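Local coordinates for nucleoporin NUP82 (Chaetomium thermophilum, PDB 5CWW), which probably serves as a structural component of the nuclear pore complex and as a docking partner for transport factors, this piece being its N-terminal beta-propeller domain, at residues E523-S528 and F536-L541; L425-L430 and P517-L522; W161-T166 and L190-E195; A130-H135 and V176-H181. All blocks are in the same frame, centred on the assembly; numbering follows the deposited sequence.

Contact 1: residues E523-S528 and F536-L541; sequences ESELQS and FRIDLL
The carboxylate of Glu525 lies at the edge of the Arg537 guanidinium, with CD in the plane of that group. Two nitrogens grip two oxygens side-on. Arg537 NE donates to Glu525 OE1 over 2.9 Å at an N-H...O angle of 160°, and Arg537 NH2 donates to Glu525 OE2 over 3.0 Å with a more bent bond. OE1 lies in the guanidinium plane, whereas OE2 is tilted from it and receives its hydrogen bond on its syn lone pair. The two flat groups are thus not coplanar: their planes stand 36° apart. Ser528 OG approaches Arg537 NH2 obliquely at 3.5 Å, and is itself hydrogen-bonded to Ser530 N.

With CG anti to the backbone N (chi1 -170°), the Glu525 chain crosses the gap and then bends at chi2, so that its aliphatic part also packs on Ile538: Glu525 CG lies 3.6 Å from Ile538 CD1. Arg537 bends at chi3, and its NH1 bonds to Ala532 O in the connecting loop, a further restraint on the guanidinium. Replacing Glu525 with an alanine would probably leave the Arg537 charge without its carboxylate mate and uncover Ile538 CD1. Asp539 forms a salt bridge with a basic side chain on the chain of another protein, and other side chains of that chain pack on Leu526 and Ile538.

Helices 518-526 and 534-543 follow strand 509-514 and precede strand 548-554, its neighbour in one antiparallel sheet; the salt bridge therefore ties together a two-helix insertion between adjacent strands of a propeller blade.

Contact 2: residues L425-L430 and P517-L522; sequences LNIICL and PWVFRL
Ile427 reaches toward Val519 in steps that can be measured from Val519 CG1: Ile427 CB is 6.2 Å from Val519 CG1, Ile427 CG1 is 5.1 Å from Val519 CG1, and Ile427 CD1 makes the contact at 3.7 Å. CG1 is anti to the carbonyl carbon and the chain is then extended (chi2 175°), which carries the terminal methyl across to the helix. On the other side, Val519 offers CG1, while its CG2 is turned onto the centre of one face of the Phe520 ring, 4.2 Å above the plane. One turn further along the helix, Leu522 CD2 meets Leu425 CD1 at 4.3 Å, a looser approach. No hydrogen bond joins the two segments; the four touching side chains are all buried and apolar.

The chain enters the helix through Pro517, which follows a cis peptide bond and occupies the N-cap position. Trp518, next in sequence, stacks its ring on Phe473 of strand 469-476. Strand 427-432 lies between strands 437-441 and 389-395, and Ile427 also touches Ile439 and Leu441 on the former. Helix 518-526 thus rests on this sheet, with Leu541 of helix 534-543 packed against Trp518 and Leu522.

Contact 3: residues W161-T166 and L190-E195; sequences WTLGPT and LVTVTE
Leu163 meets Leu190 and Thr192 between two consecutive sheets of a beta-propeller: it lies on the segment that carries strand 160-162, an outermost strand of one four-stranded antiparallel sheet, while its partners lie on strand 189-194 of the next. The backbones stay well apart, the nearest CA atoms being those of Leu163 and Thr192 at 9.9 Å, so side chains alone bridge the gap.

Leu163 carries the contact through a single methyl. Its CG stands anti to the backbone N (chi1 -167°), directing CD2 at the facing strand. There CD2 touches Leu190 CD2 at 3.7 Å and Thr192 CG2 at 3.9 Å. Those two methyls are 4.1 Å from each other (Leu190 CD2 to Thr192 CG2), so the three form a compact apolar triangle. The leucines approach at a slant, while Leu163 and Thr192 reach toward each other tip to tip. Leu163 also packs on Val137 and on Trp202 of strand 198-203, and Leu190 on Ile139, so the triangle is built into the seam between the sheets.

Thr192 is divided between two roles. A chi1 of 61° sends CG2 to Leu163 and keeps OG1 for polar partners. As in the His-Thr-Trp part of the Asp-His-Ser/Thr-Trp network of WD repeats, this buried hydroxyl is hydrogen-bonded both to the indole NE1 of Trp202 and to His168 NE2.

Contact 4: residues A130-H135 and V176-H181; sequences AVLTSH and VSAVWH
Leu132 straddles the methyl of Ala178, and this is the tight part of the contact: both Leu132 CD1 and Leu132 CD2 lie 3.8 Å from Ala178 CB. The fork is presented by a chi1 of -79°, with CG beside the backbone N. The backbones are nearest at Ala130 and Ala178, CA atoms 7.4 Å apart, where both side chains are single methyls. Toward the other end Ala130 meets the edge of the Trp180 indole. Its N lies near the ring plane, 4.1 Å from Trp180 CZ2, and its CB packs on the same carbon. A hydrogen bond from Trp180 NE1 to Val121 O, on the strand beside Ala130, helps fix the rotation of the ring.

At the opposite end the side chains are loose. Past Leu132 the chain turns, and those of Ser134 and His135 point away, remaining more than 8 Å from segment 176-181, although the Ser134 backbone still bonds to Val175. These two partly exposed residues pair with each other, Ser134 OG meeting His135 ND1 at 3.0 Å in the plane of the imidazole. Val176, also partly exposed, points away as well; with Ser177 it faces Val193 in a classic beta bulge.

The short segments 130-132 and 176-180 run antiparallel at 178°, their axes 8.8 Å apart at closest, yet no hydrogen bond joins segments 130-135 and 176-181. Strand 128-132 sits between 119-122 and 137-141, whereas 175-180 is the outermost strand of the next sheet, beside 189-194. The contact is therefore a side-chain seam between successive propeller blades.

Along the chain, contacts 3 and 4 come first and interlock, their segments alternating; contact 2 follows, then contact 1. Contacts 3 and 4 have centres 7 Å apart and join the same two sheets, and strands 175-180 and 189-194 are hydrogen-bonded neighbours, with Val191 N 2.8 Å from Val179 O. Contacts 1 and 2 lie 13 Å apart, centre to centre, and share helix 518-526. The centres of contacts 1 and 3 are about 45 Å apart, on opposite sides of the chain's centre. One pair joins successive propeller blades through side chains; contact 2 sets helix 518-526 on the 427-432 sheet, and contact 1 joins it to helix 534-543, in a helical insertion touching the chain of another protein.

Contact 1: residues E523-S528 and F536-L541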
loop_
_atom_site.group_PDB
_atom_site.type_symbol
_atom_site.label_atom_id
_atom_site.label_comp_id
_atom_site.label_asym_id
_atom_site.label_seq_id
_atom_site.Cartn_x
_atom_site.Cartn_y
_atom_site.Cartn_z
ATOM N N GLU B 523 6.247 5.466 25.914
ATOM C CA GLU B 523 7.317 4.476 25.973
ATOM C C GLU B 523 7.953 4.425 27.361
ATOM O O GLU B 523 8.292 3.349 27.855
ATOM C CB GLU B 523 8.386 4.775 24.919
ATOM C CG GLU B 523 9.576 3.813 24.946
ATOM C CD GLU B 523 9.185 2.376 24.646
ATOM O OE1 GLU B 523 8.091 2.157 24.087
ATOM O OE2 GLU B 523 9.970 1.462 24.977
ATOM N N SER B 524 8.122 5.587 27.986
ATOM C CA SER B 524 8.713 5.642 29.320
ATOM C C SER B 524 7.817 4.921 30.322
ATOM O O SER B 524 8.302 4.238 31.222
ATOM C CB SER B 524 8.944 7.089 29.758
ATOM O OG SER B 524 7.717 7.784 29.888
ATOM N N GLU B 525 6.507 5.067 30.159
ATOM C CA GLU B 525 5.562 4.357 31.009
ATOM C C GLU B 525 5.613 2.851 30.760
ATOM O O GLU B 525 5.469 2.058 31.691
ATOM C CB GLU B 525 4.142 4.875 30.788
ATOM C CG GLU B 525 3.145 4.356 31.812
ATOM C CD GLU B 525 3.564 4.671 33.237
ATOM O OE1 GLU B 525 4.127 5.765 33.464
ATOM O OE2 GLU B 525 3.339 3.822 34.128
ATOM N N LEU B 526 5.815 2.458 29.507
ATOM C CA LEU B 526 5.941 1.044 29.167
ATOM C C LEU B 526 7.207 0.454 29.778
ATOM O O LEU B 526 7.242 -0.723 30.135
ATOM C CB LEU B 526 5.951 0.845 27.648
ATOM C CG LEU B 526 4.624 1.104 26.928
ATOM C CD1 LEU B 526 4.830 1.132 25.419
ATOM C CD2 LEU B 526 3.582 0.056 27.306
ATOM N N GLN B 527 8.239 1.281 29.904
ATOM C CA GLN B 527 9.499 0.855 30.502
ATOM C C GLN B 527 9.580 1.232 31.980
ATOM O O GLN B 527 10.639 1.112 32.594
ATOM C CB GLN B 527 10.675 1.472 29.743
ATOM C CG GLN B 527 10.808 0.983 28.311
ATOM C CD GLN B 527 12.018 1.565 27.604
ATOM O OE1 GLN B 527 12.784 2.331 28.187
ATOM N NE2 GLN B 527 12.188 1.212 26.333
ATOM N N SER B 528 8.462 1.683 32.544
ATOM C CA SER B 528 8.435 2.184 33.918
ATOM C C SER B 528 8.973 1.175 34.923
ATOM O O SER B 528 8.652 -0.011 34.869
ATOM C CB SER B 528 7.014 2.583 34.316
ATOM O OG SER B 528 6.990 3.110 35.635
ATOM N N PHE B 536 -2.974 5.656 36.984
ATOM C CA PHE B 536 -2.993 7.085 37.258
ATOM C C PHE B 536 -2.213 7.849 36.193
ATOM O O PHE B 536 -2.709 8.823 35.631
ATOM C CB PHE B 536 -2.414 7.373 38.645
ATOM C CG PHE B 536 -2.268 8.834 38.947
ATOM C CD1 PHE B 536 -3.348 9.571 39.405
ATOM C CD2 PHE B 536 -1.052 9.473 38.769
ATOM C CE1 PHE B 536 -3.219 10.918 39.683
ATOM C CE2 PHE B 536 -0.915 10.822 39.046
ATOM C CZ PHE B 536 -2.001 11.545 39.504
ATOM N N ARG B 537 -0.991 7.404 35.920
ATOM C CA ARG B 537 -0.123 8.088 34.965
ATOM C C ARG B 537 -0.615 7.946 33.524
ATOM O O ARG B 537 -0.454 8.863 32.720
ATOM C CB ARG B 537 1.313 7.567 35.090
ATOM C CG ARG B 537 1.984 7.958 36.405
ATOM C CD ARG B 537 3.460 7.590 36.428
ATOM N NE ARG B 537 3.668 6.152 36.282
ATOM C CZ ARG B 537 3.669 5.284 37.289
ATOM N NH1 ARG B 537 3.471 5.695 38.535
ATOM N NH2 ARG B 537 3.864 3.994 37.048
ATOM N N ILE B 538 -1.211 6.803 33.193
ATOM C CA ILE B 538 -1.760 6.599 31.853
ATOM C C ILE B 538 -2.945 7.530 31.610
ATOM O O ILE B 538 -3.147 8.012 30.495
ATOM C CB ILE B 538 -2.200 5.131 31.628
ATOM C CG1 ILE B 538 -0.977 4.210 31.540
ATOM C CG2 ILE B 538 -3.031 4.986 30.352
ATOM C CD1 ILE B 538 -0.090 4.437 30.316
ATOM N N ASP B 539 -3.727 7.776 32.654
ATOM C CA ASP B 539 -4.906 8.622 32.532
ATOM C C ASP B 539 -4.507 10.043 32.147
ATOM O O ASP B 539 -5.184 10.690 31.351
ATOM C CB ASP B 539 -5.700 8.630 33.837
ATOM C CG ASP B 539 -6.886 9.567 33.788
ATOM O OD1 ASP B 539 -7.938 9.164 33.247
ATOM O OD2 ASP B 539 -6.768 10.706 34.290
ATOM N N LEU B 540 -3.405 10.519 32.715
ATOM C CA LEU B 540 -2.891 11.847 32.400
ATOM C C LEU B 540 -2.407 11.907 30.956
ATOM O O LEU B 540 -2.623 12.897 30.258
ATOM C CB LEU B 540 -1.753 12.218 33.350
ATOM C CG LEU B 540 -2.100 12.186 34.840
ATOM C CD1 LEU B 540 -0.885 12.547 35.681
ATOM C CD2 LEU B 540 -3.257 13.120 35.149
ATOM N N LEU B 541 -1.754 10.838 30.517
ATOM C CA LEU B 541 -1.231 10.756 29.160
ATOM C C LEU B 541 -2.356 10.747 28.128
ATOM O O LEU B 541 -2.257 11.398 27.089
ATOM C CB LEU B 541 -0.361 9.506 29.011
ATOM C CG LEU B 541 0.358 9.319 27.676
ATOM C CD1 LEU B 541 1.729 8.707 27.896
ATOM C CD2 LEU B 541 -0.464 8.434 26.753
#

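Contact 2: residues L425-L430 and P517-L522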
loop_
_atom_site.group_PDB
_atom_site.type_symbol
_atom_site.label_atom_id
_atom_site.label_comp_id
_atom_site.label_asym_id
_atom_site.label_seq_id
_atom_site.Cartn_x
_atom_site.Cartn_y
_atom_site.Cartn_z
ATOM N N LEU B 425 6.022 0.419 19.658
ATOM C CA LEU B 425 4.774 0.024 19.015
ATOM C C LEU B 425 4.709 0.612 17.618
ATOM O O LEU B 425 5.175 1.728 17.384
ATOM C CB LEU B 425 3.562 0.505 19.817
ATOM C CG LEU B 425 3.369 0.028 21.256
ATOM C CD1 LEU B 425 2.260 0.840 21.895
ATOM C CD2 LEU B 425 3.041 -1.455 21.311
ATOM N N ASN B 426 4.129 -0.135 16.687
ATOM C CA ASN B 426 3.838 0.411 15.372
ATOM C C ASN B 426 2.769 1.489 15.488
ATOM O O ASN B 426 1.800 1.337 16.236
ATOM C CB ASN B 426 3.381 -0.681 14.403
ATOM C CG ASN B 426 4.391 -1.799 14.264
ATOM O OD1 ASN B 426 5.529 -1.576 13.847
ATOM N ND2 ASN B 426 3.976 -3.017 14.591
ATOM N N ILE B 427 2.965 2.587 14.767
ATOM C CA ILE B 427 1.962 3.636 14.675
ATOM C C ILE B 427 1.474 3.703 13.236
ATOM O O ILE B 427 2.250 3.970 12.317
ATOM C CB ILE B 427 2.510 5.008 15.113
ATOM C CG1 ILE B 427 3.129 4.907 16.512
ATOM C CG2 ILE B 427 1.393 6.048 15.099
ATOM C CD1 ILE B 427 3.807 6.178 16.993
ATOM N N ILE B 428 0.188 3.434 13.050
ATOM C CA ILE B 428 -0.416 3.436 11.728
ATOM C C ILE B 428 -1.205 4.725 11.545
ATOM O O ILE B 428 -2.191 4.973 12.244
ATOM C CB ILE B 428 -1.328 2.207 11.519
ATOM C CG1 ILE B 428 -0.493 0.920 11.493
ATOM C CG2 ILE B 428 -2.086 2.304 10.196
ATOM C CD1 ILE B 428 -0.047 0.408 12.847
ATOM N N CYS B 429 -0.744 5.552 10.613
ATOM C CA CYS B 429 -1.374 6.835 10.328
ATOM C C CYS B 429 -2.170 6.736 9.030
ATOM O O CYS B 429 -1.662 6.240 8.019
ATOM C CB CYS B 429 -0.321 7.940 10.238
ATOM S SG CYS B 429 0.780 8.020 11.679
ATOM N N LEU B 430 -3.417 7.200 9.068
ATOM C CA LEU B 430 -4.339 7.060 7.944
ATOM C C LEU B 430 -4.862 8.421 7.501
ATOM O O LEU B 430 -5.339 9.204 8.319
ATOM C CB LEU B 430 -5.509 6.149 8.321
ATOM C CG LEU B 430 -5.147 4.793 8.934
ATOM C CD1 LEU B 430 -6.400 4.074 9.418
ATOM C CD2 LEU B 430 -4.388 3.932 7.936
ATOM N N PRO B 517 6.401 15.089 22.069
ATOM C CA PRO B 517 7.052 14.073 22.902
ATOM C C PRO B 517 6.091 12.998 23.407
ATOM O O PRO B 517 6.493 12.160 24.215
ATOM C CB PRO B 517 7.607 14.893 24.069
ATOM C CG PRO B 517 6.646 16.009 24.214
ATOM C CD PRO B 517 6.177 16.339 22.818
ATOM N N TRP B 518 4.847 13.020 22.940
ATOM C CA TRP B 518 3.825 12.118 23.463
ATOM C C TRP B 518 4.200 10.643 23.336
ATOM O O TRP B 518 3.908 9.852 24.236
ATOM C CB TRP B 518 2.490 12.359 22.760
ATOM C CG TRP B 518 1.510 11.269 23.029
ATOM C CD1 TRP B 518 0.691 11.148 24.111
ATOM C CD2 TRP B 518 1.259 10.126 22.203
ATOM N NE1 TRP B 518 -0.059 10.000 24.009
ATOM C CE2 TRP B 518 0.274 9.354 22.847
ATOM C CE3 TRP B 518 1.773 9.681 20.983
ATOM C CZ2 TRP B 518 -0.211 8.164 22.309
ATOM C CZ3 TRP B 518 1.289 8.501 20.449
ATOM C CH2 TRP B 518 0.308 7.756 21.111
ATOM N N VAL B 519 4.834 10.266 22.230
ATOM C CA VAL B 519 5.219 8.873 22.021
ATOM C C VAL B 519 6.317 8.468 23.000
ATOM O O VAL B 519 6.391 7.316 23.425
ATOM C CB VAL B 519 5.708 8.607 20.574
ATOM C CG1 VAL B 519 4.560 8.726 19.593
ATOM C CG2 VAL B 519 6.852 9.541 20.195
ATOM N N PHE B 520 7.166 9.426 23.357
ATOM C CA PHE B 520 8.234 9.185 24.319
ATOM C C PHE B 520 7.682 9.007 25.735
ATOM O O PHE B 520 8.218 8.224 26.517
ATOM C CB PHE B 520 9.247 10.334 24.290
ATOM C CG PHE B 520 9.967 10.477 22.976
ATOM C CD1 PHE B 520 10.498 9.371 22.330
ATOM C CD2 PHE B 520 10.110 11.721 22.383
ATOM C CE1 PHE B 520 11.161 9.506 21.121
ATOM C CE2 PHE B 520 10.771 11.861 21.176
ATOM C CZ PHE B 520 11.297 10.753 20.545
ATOM N N ARG B 521 6.618 9.734 26.063
ATOM C CA ARG B 521 6.003 9.613 27.382
ATOM C C ARG B 521 5.329 8.253 27.540
ATOM O O ARG B 521 5.342 7.668 28.623
ATOM C CB ARG B 521 4.982 10.728 27.623
ATOM C CG ARG B 521 5.566 12.133 27.611
ATOM C CD ARG B 521 4.562 13.146 28.139
ATOM N NE ARG B 521 4.734 14.465 27.537
ATOM C CZ ARG B 521 5.641 15.357 27.923
ATOM N NH1 ARG B 521 6.476 15.083 28.916
ATOM N NH2 ARG B 521 5.715 16.531 27.310
ATOM N N LEU B 522 4.741 7.750 26.459
ATOM C CA LEU B 522 4.103 6.441 26.501
ATOM C C LEU B 522 5.160 5.357 26.673
ATOM O O LEU B 522 4.994 4.443 27.479
ATOM C CB LEU B 522 3.279 6.186 25.237
ATOM C CG LEU B 522 2.633 4.797 25.143
ATOM C CD1 LEU B 522 1.804 4.474 26.386
ATOM C CD2 LEU B 522 1.777 4.676 23.885
#

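Contact 3: residues W161-T166 and L190-E195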
loop_
_atom_site.group_PDB
_atom_site.type_symbol
_atom_site.label_atom_id
_atom_site.label_comp_id
_atom_site.label_asym_id
_atom_site.label_seq_id
_atom_site.Cartn_x
_atom_site.Cartn_y
_atom_site.Cartn_z
ATOM N N TRP B 161 15.168 2.012 -17.442
ATOM C CA TRP B 161 14.710 0.638 -17.617
ATOM C C TRP B 161 13.199 0.561 -17.474
ATOM O O TRP B 161 12.635 1.075 -16.508
ATOM C CB TRP B 161 15.364 -0.292 -16.593
ATOM C CG TRP B 161 16.826 -0.511 -16.790
ATOM C CD1 TRP B 161 17.841 0.320 -16.415
ATOM C CD2 TRP B 161 17.444 -1.651 -17.397
ATOM N NE1 TRP B 161 19.054 -0.231 -16.757
ATOM C CE2 TRP B 161 18.836 -1.442 -17.362
ATOM C CE3 TRP B 161 16.953 -2.828 -17.970
ATOM C CZ2 TRP B 161 19.742 -2.363 -17.878
ATOM C CZ3 TRP B 161 17.853 -3.741 -18.481
ATOM C CH2 TRP B 161 19.232 -3.504 -18.432
ATOM N N THR B 162 12.546 -0.085 -18.433
ATOM C CA THR B 162 11.117 -0.340 -18.337
ATOM C C THR B 162 10.872 -1.464 -17.338
ATOM O O THR B 162 11.511 -2.512 -17.410
ATOM C CB THR B 162 10.509 -0.722 -19.700
ATOM O OG1 THR B 162 10.688 0.356 -20.624
ATOM C CG2 THR B 162 9.021 -1.019 -19.568
ATOM N N LEU B 163 9.947 -1.238 -16.411
ATOM C CA LEU B 163 9.603 -2.231 -15.401
ATOM C C LEU B 163 8.281 -2.901 -15.758
ATOM O O LEU B 163 7.241 -2.244 -15.827
ATOM C CB LEU B 163 9.513 -1.587 -14.016
ATOM C CG LEU B 163 9.457 -2.559 -12.835
ATOM C CD1 LEU B 163 10.817 -3.197 -12.595
ATOM C CD2 LEU B 163 8.959 -1.861 -11.576
ATOM N N GLY B 164 8.332 -4.208 -15.997
ATOM C CA GLY B 164 7.157 -4.968 -16.380
ATOM C C GLY B 164 6.476 -4.413 -17.618
ATOM O O GLY B 164 5.373 -3.876 -17.526
ATOM N N PRO B 165 7.131 -4.538 -18.784
ATOM C CA PRO B 165 6.590 -4.050 -20.060
ATOM C C PRO B 165 5.197 -4.586 -20.397
ATOM O O PRO B 165 4.424 -3.885 -21.049
ATOM C CB PRO B 165 7.613 -4.550 -21.088
ATOM C CG PRO B 165 8.868 -4.727 -20.327
ATOM C CD PRO B 165 8.466 -5.140 -18.946
ATOM N N THR B 166 4.896 -5.812 -19.977
ATOM C CA THR B 166 3.597 -6.425 -20.256
ATOM C C THR B 166 2.708 -6.438 -19.013
ATOM O O THR B 166 1.584 -6.941 -19.052
ATOM C CB THR B 166 3.755 -7.872 -20.777
ATOM O OG1 THR B 166 4.222 -8.723 -19.723
ATOM C CG2 THR B 166 4.733 -7.921 -21.943
ATOM N N LEU B 190 12.317 -3.773 -5.276
ATOM C CA LEU B 190 11.188 -2.852 -5.364
ATOM C C LEU B 190 9.852 -3.581 -5.271
ATOM O O LEU B 190 9.682 -4.659 -5.840
ATOM C CB LEU B 190 11.248 -2.063 -6.672
ATOM C CG LEU B 190 10.126 -1.047 -6.909
ATOM C CD1 LEU B 190 10.199 0.092 -5.904
ATOM C CD2 LEU B 190 10.185 -0.511 -8.331
ATOM N N VAL B 191 8.911 -2.980 -4.550
ATOM C CA VAL B 191 7.552 -3.495 -4.455
ATOM C C VAL B 191 6.599 -2.528 -5.141
ATOM O O VAL B 191 6.559 -1.347 -4.798
ATOM C CB VAL B 191 7.103 -3.695 -2.991
ATOM C CG1 VAL B 191 5.664 -4.199 -2.933
ATOM C CG2 VAL B 191 8.028 -4.665 -2.278
ATOM N N THR B 192 5.835 -3.034 -6.106
ATOM C CA THR B 192 4.789 -2.248 -6.746
ATOM C C THR B 192 3.424 -2.805 -6.360
ATOM O O THR B 192 3.269 -4.008 -6.144
ATOM C CB THR B 192 4.931 -2.236 -8.285
ATOM O OG1 THR B 192 4.825 -3.570 -8.805
ATOM C CG2 THR B 192 6.272 -1.635 -8.695
ATOM N N VAL B 193 2.444 -1.916 -6.255
ATOM C CA VAL B 193 1.081 -2.297 -5.922
ATOM C C VAL B 193 0.124 -1.574 -6.861
ATOM O O VAL B 193 0.245 -0.366 -7.079
ATOM C CB VAL B 193 0.729 -1.960 -4.453
ATOM C CG1 VAL B 193 -0.631 -2.531 -4.083
ATOM C CG2 VAL B 193 1.797 -2.491 -3.509
ATOM N N THR B 194 -0.823 -2.327 -7.414
ATOM C CA THR B 194 -1.810 -1.786 -8.339
ATOM C C THR B 194 -3.146 -1.581 -7.639
ATOM O O THR B 194 -3.364 -2.109 -6.547
ATOM C CB THR B 194 -2.007 -2.719 -9.550
ATOM O OG1 THR B 194 -2.342 -4.032 -9.089
ATOM C CG2 THR B 194 -0.737 -2.794 -10.380
ATOM N N GLU B 195 -4.028 -0.805 -8.264
ATOM C CA GLU B 195 -5.377 -0.586 -7.746
ATOM C C GLU B 195 -6.117 -1.889 -7.469
ATOM O O GLU B 195 -6.843 -1.993 -6.483
ATOM C CB GLU B 195 -6.203 0.252 -8.724
ATOM C CG GLU B 195 -5.955 1.744 -8.640
ATOM C CD GLU B 195 -6.939 2.541 -9.474
ATOM O OE1 GLU B 195 -7.449 1.997 -10.477
ATOM O OE2 GLU B 195 -7.209 3.710 -9.119
#

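Contact 4: residues A130-H135 and V176-H181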
loop_
_atom_site.group_PDB
_atom_site.type_symbol
_atom_site.label_atom_id
_atom_site.label_comp_id
_atom_site.label_asym_id
_atom_site.label_seq_id
_atom_site.Cartn_x
_atom_site.Cartn_y
_atom_site.Cartn_z
ATOM N N ALA B 130 12.662 5.296 -9.127
ATOM C CA ALA B 130 11.441 4.764 -9.718
ATOM C C ALA B 130 10.596 5.908 -10.268
ATOM O O ALA B 130 10.349 6.892 -9.570
ATOM C CB ALA B 130 10.656 3.960 -8.696
ATOM N N VAL B 131 10.162 5.771 -11.519
ATOM C CA VAL B 131 9.423 6.818 -12.219
ATOM C C VAL B 131 8.063 6.300 -12.672
ATOM O O VAL B 131 7.978 5.446 -13.557
ATOM C CB VAL B 131 10.202 7.335 -13.446
ATOM C CG1 VAL B 131 9.447 8.474 -14.125
ATOM C CG2 VAL B 131 11.593 7.791 -13.037
ATOM N N LEU B 132 7.006 6.824 -12.062
ATOM C CA LEU B 132 5.652 6.326 -12.281
ATOM C C LEU B 132 4.764 7.303 -13.036
ATOM O O LEU B 132 4.708 8.491 -12.716
ATOM C CB LEU B 132 4.985 5.994 -10.947
ATOM C CG LEU B 132 5.350 4.677 -10.266
ATOM C CD1 LEU B 132 6.802 4.661 -9.818
ATOM C CD2 LEU B 132 4.417 4.434 -9.086
ATOM N N THR B 133 4.085 6.785 -14.051
ATOM C CA THR B 133 2.931 7.450 -14.631
ATOM C C THR B 133 1.719 6.857 -13.924
ATOM O O THR B 133 1.862 6.242 -12.867
ATOM C CB THR B 133 2.836 7.246 -16.153
ATOM O OG1 THR B 133 2.693 5.851 -16.444
ATOM C CG2 THR B 133 4.083 7.778 -16.841
ATOM N N SER B 134 0.535 7.022 -14.497
ATOM C CA SER B 134 -0.656 6.418 -13.916
ATOM C C SER B 134 -0.591 4.890 -13.972
ATOM O O SER B 134 -1.072 4.212 -13.063
ATOM C CB SER B 134 -1.912 6.920 -14.630
ATOM O OG SER B 134 -1.823 6.710 -16.028
ATOM N N HIS B 135 0.020 4.358 -15.030
ATOM C CA HIS B 135 0.031 2.914 -15.272
ATOM C C HIS B 135 1.427 2.314 -15.457
ATOM O O HIS B 135 1.619 1.120 -15.228
ATOM C CB HIS B 135 -0.812 2.585 -16.505
ATOM C CG HIS B 135 -2.286 2.720 -16.285
ATOM N ND1 HIS B 135 -2.913 3.940 -16.154
ATOM C CD2 HIS B 135 -3.257 1.784 -16.168
ATOM C CE1 HIS B 135 -4.207 3.750 -15.969
ATOM N NE2 HIS B 135 -4.442 2.450 -15.974
ATOM N N VAL B 176 -0.342 2.198 -8.144
ATOM C CA VAL B 176 -0.734 3.071 -7.044
ATOM C C VAL B 176 0.447 3.418 -6.148
ATOM O O VAL B 176 0.621 4.572 -5.753
ATOM C CB VAL B 176 -1.844 2.408 -6.207
ATOM C CG1 VAL B 176 -2.120 3.188 -4.948
ATOM C CG2 VAL B 176 -3.115 2.284 -7.036
ATOM N N SER B 177 1.258 2.416 -5.829
ATOM C CA SER B 177 2.421 2.625 -4.982
ATOM C C SER B 177 3.634 1.878 -5.506
ATOM O O SER B 177 3.521 0.778 -6.053
ATOM C CB SER B 177 2.132 2.180 -3.547
ATOM O OG SER B 177 1.008 2.859 -3.022
ATOM N N ALA B 178 4.790 2.508 -5.338
ATOM C CA ALA B 178 6.072 1.869 -5.561
ATOM C C ALA B 178 6.955 2.185 -4.370
ATOM O O ALA B 178 7.274 3.349 -4.121
ATOM C CB ALA B 178 6.707 2.356 -6.853
ATOM N N VAL B 179 7.331 1.153 -3.622
ATOM C CA VAL B 179 8.143 1.330 -2.427
ATOM C C VAL B 179 9.268 0.312 -2.407
ATOM O O VAL B 179 9.064 -0.864 -2.699
ATOM C CB VAL B 179 7.300 1.201 -1.137
ATOM C CG1 VAL B 179 6.335 2.371 -1.017
ATOM C CG2 VAL B 179 6.541 -0.123 -1.109
ATOM N N TRP B 180 10.465 0.779 -2.077
ATOM C CA TRP B 180 11.637 -0.079 -2.049
ATOM C C TRP B 180 11.625 -0.889 -0.760
ATOM O O TRP B 180 11.261 -0.376 0.298
ATOM C CB TRP B 180 12.915 0.755 -2.169
ATOM C CG TRP B 180 12.984 1.525 -3.459
ATOM C CD1 TRP B 180 12.485 2.776 -3.696
ATOM C CD2 TRP B 180 13.569 1.088 -4.694
ATOM N NE1 TRP B 180 12.729 3.146 -4.999
ATOM C CE2 TRP B 180 13.393 2.127 -5.631
ATOM C CE3 TRP B 180 14.227 -0.077 -5.095
ATOM C CZ2 TRP B 180 13.853 2.033 -6.944
ATOM C CZ3 TRP B 180 14.682 -0.169 -6.401
ATOM C CH2 TRP B 180 14.492 0.880 -7.308
ATOM N N HIS B 181 12.010 -2.158 -0.846
ATOM C CA HIS B 181 11.980 -3.016 0.331
ATOM C C HIS B 181 13.105 -2.629 1.295
ATOM O O HIS B 181 14.259 -2.542 0.885
ATOM C CB HIS B 181 12.102 -4.489 -0.058
ATOM C CG HIS B 181 11.601 -5.426 0.996
ATOM N ND1 HIS B 181 12.207 -5.554 2.227
ATOM C CD2 HIS B 181 10.538 -6.263 1.013
ATOM C CE1 HIS B 181 11.547 -6.438 2.952
ATOM N NE2 HIS B 181 10.530 -6.885 2.238
#